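Local coordinates for lysine cyclodeaminase (Streptomyces pristinaespiralis, PDB 5YU3), which catalyses the cyclodeamination of L-lysine to L-pipecolic acid with release of ammonia, using NAD as a bound cofactor, at residues G41-E53 with T254-E266. Numbering follows the deposited sequence.
Sequences GERHLSPLRGGLE and TADHPEQALREGE. With PRO (proline), chain G.
Glu264 OE1 is gripped by two nitrogens of Arg49. NH2 lies 2.9 Å from OE1 and meets it nearly along its C-O axis. The syn lone pair of OE1 meets Arg49 NE at 3.1 Å. Both bonds are bent and form a side-on salt bridge. Glu264 OE2 forms a salt bridge with Arg263, through hydrogen bonds weak in angle. Glu63 on strand 60-69 is a second acidic partner of Arg49.

The Gln260 amide stacks on one face of the Arg49 guanidinium, with the planes 25° apart. The N of the bound proline lies over the opposite face. Gln260 OE1 also accepts from Arg49 N, while the strongest partner of the amide is Thr302. Arg263 NH2 donates to Arg49 O at 2.8 Å, almost straight. A water bridges Arg49 O and Arg263 NH1. With an alanine in place of Arg49, Glu264 OE1 would probably lose both donors and the Gln260 amide its stacking partner, while Arg263 would still hold OE2.

His257 NE2 donates to Ser46 O at 2.7 Å, in the ring plane. His257 CG is anti to its N (chi1 -169°), which turns the ring to the loop. Its ND1 caps helix 258-264 by accepting from Gln260 N. Leu45 CD1 sits over the ring centre, a CH-pi contact of 4.1 Å to the centroid. Leu48 CD1 packs on the Glu259 carboxylate, 3.5 Å from its CD.

The contact joins the loop entering strand 50-54 to the helix that follows edge strand 252-255 of the NAD-binding parallel sheet, closing one side of the proline site in this ornithine cyclodeaminase/mu-crystallin family member.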
ATOM      1  N   GLY A  41     -15.097   4.588 -21.120  1.00 28.41           N
ATOM      2  CA  GLY A  41     -15.735   3.725 -20.144  1.00 29.00           C
ATOM      3  C   GLY A  41     -15.319   2.276 -20.201  1.00 33.08           C
ATOM      4  O   GLY A  41     -15.959   1.441 -19.552  1.00 35.87           O
ATOM      5  N   GLU A  42     -14.272   1.943 -20.965  1.00 28.53           N
ATOM      6  CA  GLU A  42     -13.754   0.580 -21.008  1.00 27.44           C
ATOM      7  C   GLU A  42     -12.836   0.268 -19.835  1.00 32.08           C
ATOM      8  O   GLU A  42     -12.623  -0.910 -19.526  1.00 30.61           O
ATOM      9  CB  GLU A  42     -13.001   0.342 -22.318  1.00 29.38           C
ATOM     10  CG  GLU A  42     -13.859   0.510 -23.557  1.00 32.47           C
ATOM     11  CD  GLU A  42     -13.044   0.687 -24.817  1.00 37.21           C
ATOM     12  OE1 GLU A  42     -11.801   0.734 -24.724  1.00 42.17           O
ATOM     13  OE2 GLU A  42     -13.648   0.782 -25.904  1.00 45.08           O
ATOM     14  N   ARG A  43     -12.268   1.295 -19.209  1.00 31.05           N
ATOM     15  CA  ARG A  43     -11.454   1.171 -18.012  1.00 28.08           C
ATOM     16  C   ARG A  43     -11.862   2.290 -17.069  1.00 30.10           C
ATOM     17  O   ARG A  43     -12.651   3.168 -17.424  1.00 27.25           O
ATOM     18  CB  ARG A  43      -9.955   1.241 -18.327  1.00 28.41           C
ATOM     19  CG  ARG A  43      -9.409   0.013 -19.017  1.00 33.84           C
ATOM     20  CD  ARG A  43      -7.933   0.161 -19.314  1.00 35.04           C
ATOM     21  NE  ARG A  43      -7.518  -0.786 -20.341  1.00 43.94           N
ATOM     22  CZ  ARG A  43      -7.099  -2.020 -20.087  1.00 43.40           C
ATOM     23  NH1 ARG A  43      -7.031  -2.445 -18.837  1.00 47.35           N
ATOM     24  NH2 ARG A  43      -6.747  -2.828 -21.077  1.00 44.22           N
ATOM     25  N   HIS A  44     -11.310   2.280 -15.859  1.00 28.75           N
ATOM     26  CA  HIS A  44     -11.793   3.201 -14.843  1.00 28.62           C
ATOM     27  C   HIS A  44     -10.635   3.855 -14.109  1.00 27.64           C
ATOM     28  O   HIS A  44      -9.580   3.247 -13.916  1.00 23.18           O
ATOM     29  CB  HIS A  44     -12.734   2.466 -13.883  1.00 31.22           C
ATOM     30  CG  HIS A  44     -13.853   1.771 -14.592  1.00 34.43           C
ATOM     31  ND1 HIS A  44     -14.940   2.449 -15.105  1.00 41.15           N
ATOM     32  CD2 HIS A  44     -14.024   0.473 -14.936  1.00 39.51           C
ATOM     33  CE1 HIS A  44     -15.748   1.594 -15.705  1.00 39.38           C
ATOM     34  NE2 HIS A  44     -15.213   0.389 -15.623  1.00 40.98           N
ATOM     35  N   LEU A  45     -10.847   5.113 -13.720  1.00 22.46           N
ATOM     36  CA  LEU A  45      -9.881   5.832 -12.901  1.00 20.39           C
ATOM     37  C   LEU A  45      -9.556   5.036 -11.652  1.00 21.03           C
ATOM     38  O   LEU A  45     -10.435   4.412 -11.050  1.00 21.11           O
ATOM     39  CB  LEU A  45     -10.427   7.200 -12.484  1.00 24.22           C
ATOM     40  CG  LEU A  45     -10.326   8.408 -13.404  1.00 27.39           C
ATOM     41  CD1 LEU A  45     -10.925   9.605 -12.668  1.00 20.81           C
ATOM     42  CD2 LEU A  45      -8.874   8.671 -13.802  1.00 18.46           C
ATOM     43  N   SER A  46      -8.284   5.078 -11.259  1.00 18.92           N
ATOM     44  CA  SER A  46      -7.853   4.456 -10.018  1.00 19.46           C
ATOM     45  C   SER A  46      -8.544   5.117  -8.827  1.00 24.06           C
ATOM     46  O   SER A  46      -8.880   6.304  -8.871  1.00 22.45           O
ATOM     47  CB  SER A  46      -6.336   4.570  -9.882  1.00 18.97           C
ATOM     48  OG  SER A  46      -5.728   4.259 -11.130  1.00 16.15           O
ATOM     49  N   PRO A  47      -8.778   4.377  -7.747  1.00 22.10           N
ATOM     50  CA  PRO A  47      -9.304   5.010  -6.537  1.00 26.61           C
ATOM     51  C   PRO A  47      -8.338   6.067  -6.029  1.00 27.34           C
ATOM     52  O   PRO A  47      -7.161   6.098  -6.396  1.00 24.19           O
ATOM     53  CB  PRO A  47      -9.435   3.848  -5.551  1.00 27.78           C
ATOM     54  CG  PRO A  47      -8.510   2.712  -6.218  1.00 25.51           C
ATOM     55  CD  PRO A  47      -8.582   2.901  -7.511  1.00 23.30           C
ATOM     56  N   LEU A  48      -8.854   6.960  -5.186  1.00 25.75           N
ATOM     57  CA  LEU A  48      -8.004   7.959  -4.551  1.00 25.26           C
ATOM     58  C   LEU A  48      -6.846   7.279  -3.842  1.00 26.57           C
ATOM     59  O   LEU A  48      -7.021   6.255  -3.181  1.00 28.06           O
ATOM     60  CB  LEU A  48      -8.798   8.783  -3.533  1.00 27.34           C
ATOM     61  CG  LEU A  48      -9.808   9.818  -4.007  1.00 36.46           C
ATOM     62  CD1 LEU A  48     -10.466  10.478  -2.791  1.00 37.11           C
ATOM     63  CD2 LEU A  48      -9.121  10.848  -4.872  1.00 33.17           C
ATOM     64  N   ARG A  49      -5.654   7.849  -3.978  1.00 25.34           N
ATOM     65  CA  ARG A  49      -4.542   7.312  -3.218  1.00 22.73           C
ATOM     66  C   ARG A  49      -4.654   7.728  -1.752  1.00 24.57           C
ATOM     67  O   ARG A  49      -5.495   8.549  -1.367  1.00 22.86           O
ATOM     68  CB  ARG A  49      -3.212   7.777  -3.815  1.00 23.90           C
ATOM     69  CG  ARG A  49      -3.026   9.278  -3.817  1.00 23.04           C
ATOM     70  CD  ARG A  49      -1.619   9.663  -4.271  1.00 24.61           C
ATOM     71  NE  ARG A  49      -1.501  11.100  -4.516  1.00 23.96           N
ATOM     72  CZ  ARG A  49      -1.175  11.637  -5.689  1.00 23.27           C
ATOM     73  NH1 ARG A  49      -0.915  10.853  -6.721  1.00 27.39           N
ATOM     74  NH2 ARG A  49      -1.096  12.960  -5.825  1.00 24.10           N
ATOM     75  N   GLY A  50      -3.787   7.148  -0.917  1.00 21.10           N
ATOM     76  CA  GLY A  50      -3.693   7.541   0.471  1.00 21.15           C
ATOM     77  C   GLY A  50      -2.242   7.768   0.854  1.00 21.50           C
ATOM     78  O   GLY A  50      -1.322   7.405   0.113  1.00 20.20           O
ATOM     79  N   GLY A  51      -2.045   8.376   2.019  1.00 20.36           N
ATOM     80  CA  GLY A  51      -0.679   8.662   2.423  1.00 20.75           C
ATOM     81  C   GLY A  51      -0.557   9.043   3.881  1.00 22.76           C
ATOM     82  O   GLY A  51      -1.549   9.275   4.581  1.00 23.11           O
ATOM     83  N   LEU A  52       0.699   9.098   4.320  1.00 21.01           N
ATOM     84  CA  LEU A  52       1.088   9.478   5.675  1.00 24.52           C
ATOM     85  C   LEU A  52       1.979  10.707   5.594  1.00 25.66           C
ATOM     86  O   LEU A  52       3.048  10.652   4.977  1.00 23.99           O
ATOM     87  CB  LEU A  52       1.850   8.341   6.368  1.00 24.53           C
ATOM     88  CG  LEU A  52       1.124   7.020   6.637  1.00 25.65           C
ATOM     89  CD1 LEU A  52       2.112   5.865   6.739  1.00 27.92           C
ATOM     90  CD2 LEU A  52       0.312   7.130   7.907  1.00 35.39           C
ATOM     91  N   GLU A  53       1.579  11.788   6.259  1.00 21.35           N
ATOM     92  CA  GLU A  53       2.415  12.982   6.305  1.00 22.97           C
ATOM     93  C   GLU A  53       3.601  12.785   7.243  1.00 23.33           C
ATOM     94  O   GLU A  53       3.491  12.120   8.277  1.00 25.55           O
ATOM     95  CB  GLU A  53       1.590  14.192   6.755  1.00 27.05           C
ATOM     96  CG  GLU A  53       0.623  14.683   5.687  1.00 29.71           C
ATOM     97  CD  GLU A  53       0.003  16.031   6.019  1.00 40.88           C
ATOM     98  OE1 GLU A  53      -0.661  16.603   5.128  1.00 41.41           O
ATOM     99  OE2 GLU A  53       0.181  16.512   7.162  1.00 40.54           O
ATOM    100  N   THR A 254      -8.042  21.091 -17.165  1.00 15.23           N
ATOM    101  CA  THR A 254      -8.326  19.659 -17.226  1.00 15.79           C
ATOM    102  C   THR A 254      -7.461  18.949 -16.191  1.00 16.95           C
ATOM    103  O   THR A 254      -6.251  19.188 -16.119  1.00 17.59           O
ATOM    104  CB  THR A 254      -8.075  19.084 -18.626  1.00 16.64           C
ATOM    105  OG1 THR A 254      -8.393  17.682 -18.634  1.00 15.12           O
ATOM    106  CG2 THR A 254      -6.619  19.274 -19.075  1.00 16.93           C
ATOM    107  N   ALA A 255      -8.082  18.114 -15.364  1.00 15.29           N
ATOM    108  CA  ALA A 255      -7.357  17.354 -14.354  1.00 17.10           C
ATOM    109  C   ALA A 255      -7.154  15.922 -14.827  1.00 13.39           C
ATOM    110  O   ALA A 255      -7.971  15.381 -15.575  1.00 16.64           O
ATOM    111  CB  ALA A 255      -8.114  17.338 -13.024  1.00 16.41           C
ATOM    112  N   ASP A 256      -6.057  15.302 -14.379  1.00 13.98           N
ATOM    113  CA  ASP A 256      -5.896  13.885 -14.687  1.00 15.42           C
ATOM    114  C   ASP A 256      -6.892  13.043 -13.901  1.00 15.01           C
ATOM    115  O   ASP A 256      -7.386  12.027 -14.404  1.00 16.67           O
ATOM    116  CB  ASP A 256      -4.445  13.420 -14.450  1.00 16.20           C
ATOM    117  CG  ASP A 256      -3.917  13.645 -13.026  1.00 16.83           C
ATOM    118  OD1 ASP A 256      -4.590  14.206 -12.115  1.00 17.11           O
ATOM    119  OD2 ASP A 256      -2.739  13.258 -12.820  1.00 16.59           O
ATOM    120  N   HIS A 257      -7.249  13.493 -12.715  1.00 16.70           N
ATOM    121  CA  HIS A 257      -8.069  12.715 -11.787  1.00 14.33           C
ATOM    122  C   HIS A 257      -8.846  13.753 -10.998  1.00 16.16           C
ATOM    123  O   HIS A 257      -8.313  14.343 -10.050  1.00 15.47           O
ATOM    124  CB  HIS A 257      -7.193  11.850 -10.884  1.00 15.36           C
ATOM    125  CG  HIS A 257      -7.939  10.832 -10.078  1.00 18.42           C
ATOM    126  ND1 HIS A 257      -8.943  11.166  -9.192  1.00 19.83           N
ATOM    127  CD2 HIS A 257      -7.801   9.485 -10.001  1.00 17.71           C
ATOM    128  CE1 HIS A 257      -9.397  10.066  -8.612  1.00 21.60           C
ATOM    129  NE2 HIS A 257      -8.722   9.032  -9.087  1.00 19.28           N
ATOM    130  N   PRO A 258     -10.081  14.064 -11.405  1.00 15.96           N
ATOM    131  CA  PRO A 258     -10.786  15.204 -10.785  1.00 16.84           C
ATOM    132  C   PRO A 258     -10.847  15.167  -9.267  1.00 16.29           C
ATOM    133  O   PRO A 258     -10.525  16.169  -8.609  1.00 16.39           O
ATOM    134  CB  PRO A 258     -12.169  15.121 -11.424  1.00 18.58           C
ATOM    135  CG  PRO A 258     -11.870  14.388 -12.822  1.00 18.03           C
ATOM    136  CD  PRO A 258     -10.865  13.569 -12.597  1.00 18.35           C
ATOM    137  N   GLU A 259     -11.248  14.034  -8.685  1.00 16.77           N
ATOM    138  CA  GLU A 259     -11.375  13.976  -7.233  1.00 19.45           C
ATOM    139  C   GLU A 259     -10.028  14.196  -6.558  1.00 17.82           C
ATOM    140  O   GLU A 259      -9.930  14.932  -5.571  1.00 18.56           O
ATOM    141  CB  GLU A 259     -11.985  12.643  -6.800  1.00 20.29           C
ATOM    142  CG  GLU A 259     -12.259  12.574  -5.307  1.00 28.53           C
ATOM    143  CD  GLU A 259     -13.067  11.350  -4.890  1.00 37.02           C
ATOM    144  OE1 GLU A 259     -13.022  10.328  -5.599  1.00 34.55           O
ATOM    145  OE2 GLU A 259     -13.746  11.414  -3.841  1.00 42.96           O
ATOM    146  N   GLN A 260      -8.973  13.577  -7.086  1.00 16.80           N
ATOM    147  CA  GLN A 260      -7.642  13.778  -6.518  1.00 16.10           C
ATOM    148  C   GLN A 260      -7.167  15.217  -6.683  1.00 17.55           C
ATOM    149  O   GLN A 260      -6.516  15.770  -5.787  1.00 17.97           O
ATOM    150  CB  GLN A 260      -6.661  12.836  -7.198  1.00 18.68           C
ATOM    151  CG  GLN A 260      -5.525  12.397  -6.341  1.00 27.69           C
ATOM    152  CD  GLN A 260      -4.971  11.101  -6.849  1.00 30.19           C
ATOM    153  OE1 GLN A 260      -5.318  10.026  -6.356  1.00 34.23           O
ATOM    154  NE2 GLN A 260      -4.134  11.182  -7.880  1.00 22.27           N
ATOM    155  N   ALA A 261      -7.446  15.818  -7.842  1.00 15.24           N
ATOM    156  CA  ALA A 261      -6.985  17.175  -8.109  1.00 15.47           C
ATOM    157  C   ALA A 261      -7.687  18.184  -7.209  1.00 17.12           C
ATOM    158  O   ALA A 261      -7.078  19.169  -6.780  1.00 15.62           O
ATOM    159  CB  ALA A 261      -7.216  17.522  -9.579  1.00 14.05           C
ATOM    160  N   LEU A 262      -8.967  17.952  -6.906  1.00 16.23           N
ATOM    161  CA  LEU A 262      -9.671  18.859  -6.008  1.00 17.75           C
ATOM    162  C   LEU A 262      -9.079  18.815  -4.609  1.00 18.91           C
ATOM    163  O   LEU A 262      -9.170  19.799  -3.864  1.00 19.70           O
ATOM    164  CB  LEU A 262     -11.160  18.506  -5.982  1.00 16.82           C
ATOM    165  CG  LEU A 262     -11.935  18.999  -7.209  1.00 17.59           C
ATOM    166  CD1 LEU A 262     -13.269  18.283  -7.337  1.00 21.97           C
ATOM    167  CD2 LEU A 262     -12.150  20.518  -7.113  1.00 19.90           C
ATOM    168  N   ARG A 263      -8.459  17.688  -4.242  1.00 19.76           N
ATOM    169  CA  ARG A 263      -7.852  17.508  -2.928  1.00 20.20           C
ATOM    170  C   ARG A 263      -6.389  17.932  -2.883  1.00 20.61           C
ATOM    171  O   ARG A 263      -5.962  18.541  -1.895  1.00 20.88           O
ATOM    172  CB  ARG A 263      -7.974  16.039  -2.490  1.00 22.36           C
ATOM    173  CG  ARG A 263      -7.549  15.763  -1.040  1.00 28.88           C
ATOM    174  CD  ARG A 263      -7.787  14.305  -0.649  1.00 29.40           C
ATOM    175  NE  ARG A 263      -6.792  13.412  -1.247  1.00 35.54           N
ATOM    176  CZ  ARG A 263      -6.731  12.099  -1.031  1.00 42.73           C
ATOM    177  NH1 ARG A 263      -7.618  11.512  -0.231  1.00 41.20           N
ATOM    178  NH2 ARG A 263      -5.780  11.370  -1.613  1.00 34.90           N
ATOM    179  N   GLU A 264      -5.603  17.613  -3.929  1.00 17.47           N
ATOM    180  CA  GLU A 264      -4.151  17.770  -3.885  1.00 17.99           C
ATOM    181  C   GLU A 264      -3.544  18.511  -5.068  1.00 20.24           C
ATOM    182  O   GLU A 264      -2.327  18.737  -5.067  1.00 23.13           O
ATOM    183  CB  GLU A 264      -3.460  16.399  -3.794  1.00 24.52           C
ATOM    184  CG  GLU A 264      -3.703  15.651  -2.504  1.00 31.25           C
ATOM    185  CD  GLU A 264      -3.554  14.147  -2.686  1.00 35.64           C
ATOM    186  OE1 GLU A 264      -2.664  13.719  -3.459  1.00 32.73           O
ATOM    187  OE2 GLU A 264      -4.318  13.395  -2.056  1.00 41.46           O
ATOM    188  N   GLY A 265      -4.332  18.868  -6.084  1.00 17.40           N
ATOM    189  CA  GLY A 265      -3.832  19.577  -7.242  1.00 16.39           C
ATOM    190  C   GLY A 265      -4.114  21.070  -7.172  1.00 18.01           C
ATOM    191  O   GLY A 265      -4.530  21.609  -6.146  1.00 17.51           O
ATOM    192  N   GLU A 266      -3.877  21.749  -8.306  1.00 16.64           N
ATOM    193  CA  GLU A 266      -4.253  23.158  -8.410  1.00 19.37           C
ATOM    194  C   GLU A 266      -5.748  23.339  -8.197  1.00 19.23           C
ATOM    195  O   GLU A 266      -6.190  24.416  -7.773  1.00 19.65           O
ATOM    196  CB  GLU A 266      -3.868  23.730  -9.777  1.00 16.65           C
ATOM    197  CG  GLU A 266      -2.377  23.848 -10.031  1.00 16.96           C
ATOM    198  CD  GLU A 266      -1.685  24.672  -8.972  1.00 19.41           C
ATOM    199  OE1 GLU A 266      -2.220  25.734  -8.613  1.00 19.02           O
ATOM    200  OE2 GLU A 266      -0.621  24.250  -8.473  1.00 21.80           O
TER
HETATM  201  N   PRO G 403       2.563  12.298  -6.661  1.00 27.81           N
HETATM  202  CA  PRO G 403       3.685  11.279  -7.024  1.00 32.93           C
HETATM  203  C   PRO G 403       3.109  10.127  -7.895  1.00 24.76           C
HETATM  204  O   PRO G 403       3.844   9.125  -7.936  1.00 24.80           O
HETATM  205  CB  PRO G 403       4.109  10.894  -5.880  1.00 27.65           C
HETATM  206  CG  PRO G 403       4.021  12.233  -4.981  1.00 30.30           C
HETATM  207  CD  PRO G 403       3.281  13.073  -5.631  1.00 26.46           C
HETATM  208  OXT PRO G 403       2.011  10.197  -8.555  1.00 20.56           O
HETATM  209  O   HOH W   1      -7.360   8.997   0.760  1.00 38.26           O